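Local atomic coordinates of secreted protein (Kutzneria albida DSM 43870, PDB entry 5M6Q), a protein that probably cross-links proteins as a microbial transglutaminase, joining glutamine side chains to amines by acyl transfer. Residues A[1-5]-A[24-28]. Numbering follows the deposited sequence.
Sequences APLAP and AWERY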
# COMPACT_ATOMS: atom_id res chain seq x y z
N ALA A 1 6.13 -14.02 15.67
CA ALA A 1 7.12 -13.04 16.13
C ALA A 1 7.28 -11.92 15.10
O ALA A 1 7.78 -12.16 13.99
CB ALA A 1 8.46 -13.70 16.40
N PRO A 2 6.87 -10.69 15.46
CA PRO A 2 6.82 -9.57 14.51
C PRO A 2 8.20 -9.16 13.97
O PRO A 2 9.24 -9.50 14.54
CB PRO A 2 6.20 -8.44 15.34
CG PRO A 2 6.45 -8.83 16.78
CD PRO A 2 6.35 -10.32 16.78
N LEU A 3 8.20 -8.43 12.86
CA LEU A 3 9.43 -8.00 12.23
C LEU A 3 10.22 -7.13 13.20
O LEU A 3 11.44 -7.25 13.33
CB LEU A 3 9.14 -7.26 10.92
CG LEU A 3 10.34 -6.85 10.06
CD1 LEU A 3 9.99 -6.87 8.58
CD2 LEU A 3 10.83 -5.48 10.44
N ALA A 4 9.50 -6.25 13.88
CA ALA A 4 10.07 -5.31 14.83
C ALA A 4 9.12 -5.18 16.00
O ALA A 4 7.93 -5.44 15.86
CB ALA A 4 10.30 -3.95 14.19
N PRO A 5 9.63 -4.78 17.17
CA PRO A 5 8.70 -4.56 18.28
C PRO A 5 7.83 -3.34 18.02
O PRO A 5 8.14 -2.52 17.15
CB PRO A 5 9.63 -4.34 19.48
CG PRO A 5 10.88 -3.83 18.90
CD PRO A 5 11.03 -4.52 17.56
N ALA A 24 16.24 -7.32 10.03
CA ALA A 24 14.99 -7.64 10.69
C ALA A 24 14.04 -8.30 9.69
O ALA A 24 13.39 -9.29 10.01
CB ALA A 24 14.36 -6.41 11.30
N TRP A 25 13.98 -7.74 8.49
CA TRP A 25 13.15 -8.29 7.42
C TRP A 25 13.53 -9.75 7.11
O TRP A 25 12.66 -10.60 6.94
CB TRP A 25 13.31 -7.44 6.16
CG TRP A 25 12.35 -7.74 5.04
CD1 TRP A 25 11.16 -7.10 4.78
CD2 TRP A 25 12.49 -8.74 4.03
NE1 TRP A 25 10.57 -7.64 3.68
CE2 TRP A 25 11.36 -8.65 3.19
CE3 TRP A 25 13.47 -9.70 3.75
CZ2 TRP A 25 11.18 -9.49 2.09
CZ3 TRP A 25 13.29 -10.53 2.65
CH2 TRP A 25 12.15 -10.42 1.84
N GLU A 26 14.82 -10.03 7.05
CA GLU A 26 15.27 -11.38 6.74
C GLU A 26 14.97 -12.36 7.86
O GLU A 26 14.65 -13.52 7.59
CB GLU A 26 16.76 -11.39 6.42
CG GLU A 26 17.07 -10.71 5.09
CD GLU A 26 18.55 -10.50 4.87
OE1 GLU A 26 19.34 -10.65 5.83
OE2 GLU A 26 18.93 -10.17 3.72
N ARG A 27 15.04 -11.91 9.11
CA ARG A 27 14.67 -12.76 10.24
C ARG A 27 13.20 -13.11 10.17
O ARG A 27 12.81 -14.23 10.46
CB ARG A 27 14.97 -12.09 11.59
CG ARG A 27 16.43 -12.07 11.99
CD ARG A 27 16.61 -11.74 13.48
NE ARG A 27 16.04 -10.44 13.87
CZ ARG A 27 16.63 -9.26 13.65
NH1 ARG A 27 17.82 -9.21 13.05
NH2 ARG A 27 16.04 -8.13 14.03
N TYR A 28 12.39 -12.13 9.80
CA TYR A 28 10.93 -12.27 9.83
C TYR A 28 10.43 -13.15 8.68
O TYR A 28 9.60 -14.02 8.89
CB TYR A 28 10.27 -10.89 9.78
CG TYR A 28 8.75 -10.87 9.74
CD1 TYR A 28 8.00 -11.12 10.89
CD2 TYR A 28 8.08 -10.57 8.57
CE1 TYR A 28 6.61 -11.08 10.86
CE2 TYR A 28 6.69 -10.53 8.53
CZ TYR A 28 5.96 -10.78 9.67
OH TYR A 28 4.59 -10.73 9.60
O HOH W 1 12.78 -9.51 12.80
O HOH W 2 13.73 -6.76 14.92
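L3 of the irregular N-terminal segment 1-5 comes to Y28 with their CA atoms 5.1 Å apart, and no direct hydrogen bond joins this segment to 24-28, the last turn of helix 18-28. The evidence for packing lies in L3, which buries far more surface here than its neighbours A1 and P2. With CG anti to the backbone N (chi1 -174°), the L3 side chain is swung toward the A24 carbonyl, and the two methyls at its end then diverge: CD1 lies 3.7 Å from W25 CA, while CD2 meets A24 CB at 3.8 Å. L3 CB sits over one face of the Y28 ring, 4.2 Å from the centroid and 24° off the normal, which meets the geometry of a CH-pi contact. At the edge of that ring, near its plane, A1 O approaches Y28 CD1 at 3.3 Å; L3 N also closes on Y28 CD1, so the CD1 side of the ring runs along the backbone from A1 to L3. With an alanine here in place of L3, A24 CB and W25 CA would probably lose their methyl partners, opening a gap between segment 1-5 and the helix.

In the fold, which is probably that of the microbial transglutaminases, the contact lays the chain terminus along the end of helix 18-28, beside the central antiparallel sheet; W186 of strand 184-188 also touches L3, and W16 of the edge strand 13-17 touches A24. W25 NE1 turns to another partner, hydrogen bonding to N52 OD1.

Polar linkage runs through water. Water 1 bridges L3 O, at 2.7 Å, and A24 O, within hydrogen-bonding distance of both. Water 2 donates to L3 O and accepts from R27 NH2 at 2.8 Å. It lies at the edge of the R27 guanidinium, in its plane, while A24 CA stands 3.5 Å above one face of that group, offset toward its rim.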